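Local coordinates for enterobactin synthetase component F-related protein (Vibrio cholerae serotype O1, PDB 4OXI), which probably activates glycine with ATP as an adenylation-domain ligase, and holds glycyl-adenosine-5'-phosphate in its pocket here, at residues Thr311-Ala316 / Glu346-Ala351; Pro294-His299 / Arg319-Pro324; Lys426-Leu429 / Asn434-Ser437. All coordinates share one frame; numbering follows the deposited sequence.

Interaction 1. Residues Thr311-Ala316 / Glu346-Ala351; sequences TVIELA and EQWQQA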
loop_
_atom_site.group_PDB
_atom_site.type_symbol
_atom_site.label_atom_id
_atom_site.label_comp_id
_atom_site.label_asym_id
_atom_site.label_seq_id
_atom_site.Cartn_x
_atom_site.Cartn_y
_atom_site.Cartn_z
ATOM N N THR A 311 -7.815 5.449 10.638
ATOM C CA THR A 311 -8.736 4.578 11.365
ATOM C C THR A 311 -8.080 4.116 12.651
ATOM O O THR A 311 -8.735 3.919 13.676
ATOM C CB THR A 311 -9.084 3.327 10.523
ATOM O OG1 THR A 311 -9.848 3.726 9.383
ATOM C CG2 THR A 311 -9.914 2.350 11.320
ATOM N N VAL A 312 -6.769 3.941 12.592
ATOM C CA VAL A 312 -6.026 3.476 13.750
ATOM C C VAL A 312 -6.252 4.371 14.976
ATOM O O VAL A 312 -6.315 3.881 16.104
ATOM C CB VAL A 312 -4.543 3.322 13.390
ATOM C CG1 VAL A 312 -3.651 3.448 14.614
ATOM C CG2 VAL A 312 -4.332 1.980 12.685
ATOM N N ILE A 313 -6.420 5.674 14.748
ATOM C CA ILE A 313 -6.642 6.617 15.846
ATOM C C ILE A 313 -7.995 6.375 16.496
ATOM O O ILE A 313 -8.114 6.397 17.720
ATOM C CB ILE A 313 -6.596 8.076 15.376
ATOM C CG1 ILE A 313 -5.276 8.368 14.650
ATOM C CG2 ILE A 313 -6.794 9.024 16.565
ATOM C CD1 ILE A 313 -5.288 9.699 13.867
ATOM N N GLU A 314 -9.014 6.144 15.675
ATOM C CA GLU A 314 -10.353 5.903 16.199
ATOM C C GLU A 314 -10.372 4.642 17.035
ATOM O O GLU A 314 -10.950 4.607 18.124
ATOM C CB GLU A 314 -11.357 5.777 15.062
ATOM C CG GLU A 314 -11.778 7.106 14.495
ATOM C CD GLU A 314 -13.062 6.997 13.702
ATOM O OE1 GLU A 314 -13.922 7.903 13.824
ATOM O OE2 GLU A 314 -13.206 5.999 12.965
ATOM N N LEU A 315 -9.731 3.606 16.511
ATOM C CA LEU A 315 -9.617 2.337 17.214
ATOM C C LEU A 315 -8.919 2.498 18.565
ATOM O O LEU A 315 -9.370 1.959 19.577
ATOM C CB LEU A 315 -8.858 1.344 16.346
ATOM C CG LEU A 315 -8.528 -0.005 16.971
ATOM C CD1 LEU A 315 -9.787 -0.689 17.503
ATOM C CD2 LEU A 315 -7.858 -0.879 15.931
ATOM N N ALA A 316 -7.817 3.238 18.579
ATOM C CA ALA A 316 -7.087 3.447 19.819
ATOM C C ALA A 316 -7.963 4.173 20.847
ATOM O O ALA A 316 -7.869 3.896 22.044
ATOM C CB ALA A 316 -5.803 4.212 19.560
ATOM N N GLU A 346 -5.788 15.744 16.727
ATOM C CA GLU A 346 -5.530 16.395 18.015
ATOM C C GLU A 346 -5.377 15.380 19.143
ATOM O O GLU A 346 -4.439 15.468 19.939
ATOM C CB GLU A 346 -6.617 17.421 18.362
ATOM C CG GLU A 346 -6.556 17.948 19.804
ATOM C CD GLU A 346 -5.287 18.746 20.125
ATOM O OE1 GLU A 346 -4.568 19.168 19.187
ATOM O OE2 GLU A 346 -5.010 18.955 21.328
ATOM N N GLN A 347 -6.275 14.401 19.194
ATOM C CA GLN A 347 -6.196 13.392 20.239
ATOM C C GLN A 347 -4.945 12.520 20.114
ATOM O O GLN A 347 -4.374 12.102 21.117
ATOM C CB GLN A 347 -7.468 12.548 20.269
ATOM C CG GLN A 347 -8.646 13.287 20.889
ATOM C CD GLN A 347 -9.955 12.551 20.713
ATOM O OE1 GLN A 347 -10.618 12.680 19.679
ATOM N NE2 GLN A 347 -10.340 11.774 21.719
ATOM N N TRP A 348 -4.504 12.254 18.888
ATOM C CA TRP A 348 -3.300 11.455 18.721
ATOM C C TRP A 348 -2.099 12.294 19.137
ATOM O O TRP A 348 -1.197 11.796 19.815
ATOM C CB TRP A 348 -3.153 10.953 17.276
ATOM C CG TRP A 348 -1.993 9.994 17.079
ATOM C CD1 TRP A 348 -0.704 10.316 16.775
ATOM C CD2 TRP A 348 -2.038 8.563 17.169
ATOM N NE1 TRP A 348 0.063 9.170 16.664
ATOM C CE2 TRP A 348 -0.736 8.081 16.902
ATOM C CE3 TRP A 348 -3.056 7.639 17.438
ATOM C CZ2 TRP A 348 -0.425 6.719 16.904
ATOM C CZ3 TRP A 348 -2.745 6.283 17.447
ATOM C CH2 TRP A 348 -1.441 5.838 17.181
ATOM N N GLN A 349 -2.097 13.571 18.753
ATOM C CA GLN A 349 -0.975 14.448 19.093
ATOM C C GLN A 349 -0.845 14.701 20.606
ATOM O O GLN A 349 0.266 14.853 21.121
ATOM C CB GLN A 349 -1.043 15.773 18.318
ATOM C CG GLN A 349 0.139 16.705 18.621
ATOM C CD GLN A 349 0.406 17.697 17.507
ATOM O OE1 GLN A 349 -0.305 18.701 17.363
ATOM N NE2 GLN A 349 1.435 17.424 16.705
ATOM N N GLN A 350 -1.968 14.732 21.321
ATOM C CA GLN A 350 -1.915 14.867 22.779
ATOM C C GLN A 350 -1.248 13.659 23.418
ATOM O O GLN A 350 -0.563 13.785 24.435
ATOM C CB GLN A 350 -3.310 15.083 23.371
ATOM C CG GLN A 350 -3.818 16.523 23.246
ATOM C CD GLN A 350 -2.890 17.535 23.915
ATOM O OE1 GLN A 350 -2.838 17.626 25.147
ATOM N NE2 GLN A 350 -2.145 18.293 23.105
ATOM N N ALA A 351 -1.436 12.483 22.824
ATOM C CA ALA A 351 -0.788 11.278 23.348
ATOM C C ALA A 351 0.704 11.292 23.092
ATOM O O ALA A 351 1.477 10.872 23.948
ATOM C CB ALA A 351 -1.406 10.027 22.766
#
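Trp-348 reaches from helix 342-352 to helix 311-318 and sets the six-membered part of its indole against Val-312, Ile-313 and Ala-316. Packing is closest at Ile-313, where CG1 comes to 3.6 Å from Trp-348 CE3. The other branch covers the base of the tryptophan, with Ile-313 CG2 4.2 Å from Trp-348 CB, so a beta-branched residue suits the spot. Farther out along the ring, Val-312 CG1 lies 4.1 Å from both CZ3 and CH2 of Trp-348. Ala-316 approaches the ring at its edge, CB to Trp-348 CZ3 being 4.3 Å, and the small methyl of alanine keeps this part of the helix surface low beside the indole. The axes of segments 311-316 and 346-351 pass 10.3 Å apart at 70°, which confines the contact to one place; tryptophan is long enough to bridge the gap, and with CG anti to its own backbone N (chi1 -174°) the indole points across it. The looser side is that of Gln-347, partly exposed, whose CB stays 5.2 Å from Ile-313 CG2. Both helices belong to successive beta-alpha-beta crossovers through strands 305-308, 332-336 and 356-360. Phe-335 meets the indole edge-to-face, and Ser-333 OG takes the hydrogen bond of Trp-348 NE1. No hydrogen bond joins the two segments: apolar packing holds them, while the indole's one N-H is satisfied elsewhere, so its burial probably costs little.

Interaction 2. Residues Pro294-His299 / Arg319-Pro324; sequences PAEFIH and RQTLTP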
loop_
_atom_site.group_PDB
_atom_site.type_symbol
_atom_site.label_atom_id
_atom_site.label_comp_id
_atom_site.label_asym_id
_atom_site.label_seq_id
_atom_site.Cartn_x
_atom_site.Cartn_y
_atom_site.Cartn_z
ATOM N N PRO A 294 -3.081 -0.973 18.271
ATOM C CA PRO A 294 -1.899 -0.283 17.752
ATOM C C PRO A 294 -1.166 0.553 18.805
ATOM O O PRO A 294 0.069 0.526 18.844
ATOM C CB PRO A 294 -2.476 0.599 16.635
ATOM C CG PRO A 294 -3.902 0.822 17.036
ATOM C CD PRO A 294 -4.332 -0.463 17.679
ATOM N N ALA A 295 -1.905 1.268 19.648
ATOM C CA ALA A 295 -1.282 2.075 20.687
ATOM C C ALA A 295 -0.497 1.215 21.679
ATOM O O ALA A 295 0.621 1.567 22.079
ATOM C CB ALA A 295 -2.329 2.915 21.405
ATOM N N GLU A 296 -1.074 0.091 22.085
ATOM C CA GLU A 296 -0.336 -0.836 22.944
ATOM C C GLU A 296 0.920 -1.371 22.262
ATOM O O GLU A 296 1.955 -1.543 22.907
ATOM C CB GLU A 296 -1.207 -2.008 23.383
ATOM C CG GLU A 296 -2.393 -1.625 24.246
ATOM C CD GLU A 296 -3.667 -1.492 23.439
ATOM O OE1 GLU A 296 -4.698 -2.073 23.850
ATOM O OE2 GLU A 296 -3.638 -0.814 22.384
ATOM N N PHE A 297 0.839 -1.646 20.962
ATOM C CA PHE A 297 2.023 -2.117 20.247
ATOM C C PHE A 297 3.107 -1.027 20.263
ATOM O O PHE A 297 4.265 -1.294 20.566
ATOM C CB PHE A 297 1.670 -2.540 18.806
ATOM C CG PHE A 297 2.808 -3.227 18.081
ATOM C CD1 PHE A 297 3.627 -2.524 17.218
ATOM C CD2 PHE A 297 3.058 -4.577 18.275
ATOM C CE1 PHE A 297 4.671 -3.157 16.565
ATOM C CE2 PHE A 297 4.102 -5.212 17.634
ATOM C CZ PHE A 297 4.912 -4.506 16.775
ATOM N N ILE A 298 2.718 0.210 19.958
ATOM C CA ILE A 298 3.673 1.316 19.917
ATOM C C ILE A 298 4.368 1.465 21.262
ATOM O O ILE A 298 5.598 1.498 21.339
ATOM C CB ILE A 298 2.966 2.650 19.548
ATOM C CG1 ILE A 298 2.635 2.678 18.047
ATOM C CG2 ILE A 298 3.838 3.835 19.928
ATOM C CD1 ILE A 298 1.323 3.366 17.716
ATOM N N HIS A 299 3.574 1.533 22.324
ATOM C CA HIS A 299 4.125 1.660 23.668
ATOM C C HIS A 299 5.000 0.461 24.078
ATOM O O HIS A 299 6.098 0.633 24.607
ATOM C CB HIS A 299 2.999 1.879 24.687
ATOM C CG HIS A 299 3.476 1.883 26.103
ATOM N ND1 HIS A 299 4.150 2.951 26.658
ATOM C CD2 HIS A 299 3.410 0.935 27.068
ATOM C CE1 HIS A 299 4.468 2.663 27.907
ATOM N NE2 HIS A 299 4.029 1.449 28.182
ATOM N N ARG A 319 -10.628 1.800 22.427
ATOM C CA ARG A 319 -10.053 0.932 23.450
ATOM C C ARG A 319 -9.562 1.693 24.674
ATOM O O ARG A 319 -8.935 1.104 25.554
ATOM C CB ARG A 319 -8.882 0.144 22.868
ATOM C CG ARG A 319 -9.241 -0.677 21.654
ATOM C CD ARG A 319 -7.984 -1.185 20.987
ATOM N NE ARG A 319 -7.129 -1.879 21.945
ATOM C CZ ARG A 319 -7.275 -3.161 22.272
ATOM N NH1 ARG A 319 -6.451 -3.726 23.149
ATOM N NH2 ARG A 319 -8.246 -3.877 21.714
ATOM N N GLN A 320 -9.822 3.000 24.712
ATOM C CA GLN A 320 -9.406 3.856 25.824
ATOM C C GLN A 320 -7.896 3.776 26.088
ATOM O O GLN A 320 -7.475 3.597 27.227
ATOM C CB GLN A 320 -10.196 3.486 27.088
ATOM C CG GLN A 320 -11.683 3.194 26.821
ATOM C CD GLN A 320 -12.432 2.665 28.043
ATOM O OE1 GLN A 320 -12.038 2.908 29.188
ATOM N NE2 GLN A 320 -13.517 1.938 27.799
ATOM N N THR A 321 -7.087 3.907 25.034
ATOM C CA THR A 321 -5.632 3.787 25.153
ATOM C C THR A 321 -4.900 5.066 24.775
ATOM O O THR A 321 -3.669 5.122 24.830
ATOM C CB THR A 321 -5.061 2.649 24.267
ATOM O OG1 THR A 321 -5.526 2.800 22.915
ATOM C CG2 THR A 321 -5.470 1.294 24.794
ATOM N N LEU A 322 -5.650 6.084 24.381
ATOM C CA LEU A 322 -5.039 7.296 23.860
ATOM C C LEU A 322 -5.102 8.426 24.870
ATOM O O LEU A 322 -5.622 9.500 24.573
ATOM C CB LEU A 322 -5.752 7.740 22.580
ATOM C CG LEU A 322 -5.103 7.508 21.216
ATOM C CD1 LEU A 322 -5.649 8.508 20.197
ATOM C CD2 LEU A 322 -3.591 7.589 21.292
ATOM N N THR A 323 -4.573 8.209 26.062
ATOM C CA THR A 323 -4.582 9.279 27.048
ATOM C C THR A 323 -3.409 10.214 26.768
ATOM O O THR A 323 -2.419 9.800 26.162
ATOM C CB THR A 323 -4.517 8.722 28.473
ATOM O OG1 THR A 323 -3.253 8.088 28.675
ATOM C CG2 THR A 323 -5.623 7.699 28.684
ATOM N N PRO A 324 -3.531 11.490 27.170
ATOM C CA PRO A 324 -2.427 12.432 26.952
ATOM C C PRO A 324 -1.116 11.926 27.538
ATOM O O PRO A 324 -1.114 11.293 28.594
ATOM C CB PRO A 324 -2.903 13.689 27.687
ATOM C CG PRO A 324 -4.403 13.645 27.513
ATOM C CD PRO A 324 -4.763 12.174 27.615
#
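The guanidinium of Arg-319 meets Glu-296 at its edge, with OE1 lying in the guanidinium plane; between these two segments its faces take no part. The bond from Arg-319 NH1 to Glu-296 OE1 is nearly straight, 162° at the hydrogen, but the 2.5 Å separation is unusually short, so its exact length is doubtful. Arg-319 NE adds a weak bond to the same oxygen, at 3.1 Å. NH1 comes to the syn side of OE1, yet out of the carboxylate plane, and the two flat groups are turned 41° apart. This salt bridge lies on the more exposed side of the contact, where long charged side chains can stay hydrated, and both residues also touch a crystal neighbour. Beneath it, Thr-321 CG2 packs 3.6 Å from Glu-296 OE1, and Thr-321 OG1 sits 3.5 Å from Ala-295 CB, whose small methyl lets the loop come close to helix 294-301. With OG1 between the backbone N and the carbonyl carbon (chi1 52°), the threonine hydroxyl bonds to Ala-316 O. The same carbonyl accepts Thr-321 N, and Gln-320 N turns to Leu-317 O: a Schellman motif, with Gln-320 at positive phi as the C-prime residue that ends helix 311-318.

Interaction 3. Residues Lys426-Leu429 / Asn434-Ser437; sequences KGYL and NTQS
Tyr-428 lies against Asn-434 and Thr-435 where the chain, having run through a Gly-Tyr-Leu sequence, turns back on itself as helix 432-438. Together with strand 416-419 before it, this sequence matches core motif A6 of the adenylation domains of nonribosomal peptide synthetases, which it closes. Along the helix, Asn-434 comes first. Its CB packs 3.7 Å from Tyr-428 CD2, while the amide leads away, its plane 83° from that of the ring, and ND2 bonds to Asp-431 OD2. Asparagine thus serves both sides, with an apolar methylene for the tyrosine and a polar end for the aspartate. Thr-435 follows and carries the polar link between the segments: Tyr-428 N donates to Thr-435 OG1 over 3.0 Å, at 144°. The hydroxyl is also bonded to Asp-431 O, so one oxygen ties the loop to the start of the helix. The Thr-435 methyl, CG2, which lies anti to the backbone N (OG1 chi1 -64°), is 4.0 Å from Gly-427 CA. Gly-427 suits that place twice over: its backbone angles call for glycine, and without a side chain it lets the methyl sit close to its CA. The side chain of Tyr-428 is about 9 Å from the bound glycyl-adenosine-5'-phosphate; at its far end OH bonds to Glu-364 OE2, while Lys-230 and Ile-232 of strand 230-235 touch the same side chain. Ser-437 completes the turn: its OG donates to Asn-434 O over 3.1 Å, coming from above the carbonyl plane and not along a lone pair.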
loop_
_atom_site.group_PDB
_atom_site.type_symbol
_atom_site.label_atom_id
_atom_site.label_comp_id
_atom_site.label_asym_id
_atom_site.label_seq_id
_atom_site.Cartn_x
_atom_site.Cartn_y
_atom_site.Cartn_z
ATOM N N LYS A 426 3.469 4.893 -15.439
ATOM C CA LYS A 426 3.223 5.080 -16.871
ATOM C C LYS A 426 1.754 4.966 -17.231
ATOM O O LYS A 426 1.313 5.511 -18.240
ATOM C CB LYS A 426 3.972 4.026 -17.693
ATOM C CG LYS A 426 5.486 4.028 -17.539
ATOM C CD LYS A 426 6.093 5.296 -18.101
ATOM C CE LYS A 426 7.612 5.311 -17.923
ATOM N NZ LYS A 426 8.175 6.665 -18.231
ATOM N N GLY A 427 1.009 4.233 -16.417
ATOM C CA GLY A 427 -0.371 3.887 -16.720
ATOM C C GLY A 427 -0.631 2.567 -16.026
ATOM O O GLY A 427 0.185 2.120 -15.215
ATOM N N TYR A 428 -1.754 1.938 -16.323
ATOM C CA TYR A 428 -2.037 0.635 -15.741
ATOM C C TYR A 428 -1.383 -0.443 -16.601
ATOM O O TYR A 428 -1.261 -0.296 -17.818
ATOM C CB TYR A 428 -3.548 0.419 -15.622
ATOM C CG TYR A 428 -4.229 1.420 -14.700
ATOM C CD1 TYR A 428 -4.096 1.324 -13.316
ATOM C CD2 TYR A 428 -4.995 2.461 -15.207
ATOM C CE1 TYR A 428 -4.711 2.238 -12.460
ATOM C CE2 TYR A 428 -5.623 3.375 -14.357
ATOM C CZ TYR A 428 -5.468 3.256 -12.984
ATOM O OH TYR A 428 -6.069 4.156 -12.130
ATOM N N LEU A 429 -0.947 -1.522 -15.966
ATOM C CA LEU A 429 -0.272 -2.612 -16.658
ATOM C C LEU A 429 -1.232 -3.329 -17.614
ATOM O O LEU A 429 -2.294 -3.799 -17.194
ATOM C CB LEU A 429 0.280 -3.592 -15.615
ATOM C CG LEU A 429 1.379 -4.574 -16.006
ATOM C CD1 LEU A 429 2.556 -3.814 -16.576
ATOM C CD2 LEU A 429 1.794 -5.414 -14.788
ATOM N N ASN A 434 -8.296 1.606 -19.421
ATOM C CA ASN A 434 -8.202 2.359 -18.164
ATOM C C ASN A 434 -7.075 3.398 -18.175
ATOM O O ASN A 434 -7.210 4.474 -17.585
ATOM C CB ASN A 434 -8.070 1.430 -16.953
ATOM C CG ASN A 434 -9.352 0.674 -16.662
ATOM O OD1 ASN A 434 -10.346 1.256 -16.221
ATOM N ND2 ASN A 434 -9.335 -0.631 -16.897
ATOM N N THR A 435 -5.976 3.085 -18.858
ATOM C CA THR A 435 -4.872 4.036 -18.997
ATOM C C THR A 435 -5.317 5.291 -19.744
ATOM O O THR A 435 -5.051 6.413 -19.302
ATOM C CB THR A 435 -3.705 3.413 -19.752
ATOM O OG1 THR A 435 -3.173 2.329 -18.980
ATOM C CG2 THR A 435 -2.615 4.448 -20.003
ATOM N N GLN A 436 -5.996 5.086 -20.872
ATOM C CA GLN A 436 -6.494 6.174 -21.711
ATOM C C GLN A 436 -7.464 7.084 -20.964
ATOM O O GLN A 436 -7.451 8.299 -21.144
ATOM C CB GLN A 436 -7.185 5.606 -22.955
ATOM C CG GLN A 436 -8.131 6.589 -23.634
ATOM C CD GLN A 436 -9.013 5.935 -24.694
ATOM O OE1 GLN A 436 -9.498 4.813 -24.515
ATOM N NE2 GLN A 436 -9.221 6.640 -25.807
ATOM N N SER A 437 -8.299 6.506 -20.112
ATOM C CA SER A 437 -9.285 7.318 -19.409
ATOM C C SER A 437 -8.710 8.076 -18.197
ATOM O O SER A 437 -9.242 9.110 -17.801
ATOM C CB SER A 437 -10.482 6.459 -18.999
ATOM O OG SER A 437 -10.070 5.393 -18.168
#

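In the fold
Interactions 1 and 2 are one piece of packing: their centres lie 8 Å apart and their segments alternate along the chain. Interaction 1 uses helix 311-318 and interaction 2 the loop leaving its C-terminal end. Val-312 CG1 touches Pro-294 CG, and Ala-351 CB packs on Leu-322 CD2, so helices 294-301, 311-318 and 342-352 are joined beside the mixed sheet that begins at strand 305-308. Interaction 3 comes later, on the opposite side of the chain's centre, about 37 Å from interaction 1 and 41 Å from interaction 2 between centres. It lies by the antiparallel sheet containing strand 416-419. The bound adenylate lies between, about 11 Å from the Ile-313 side chain and 9 Å from that of Tyr-428.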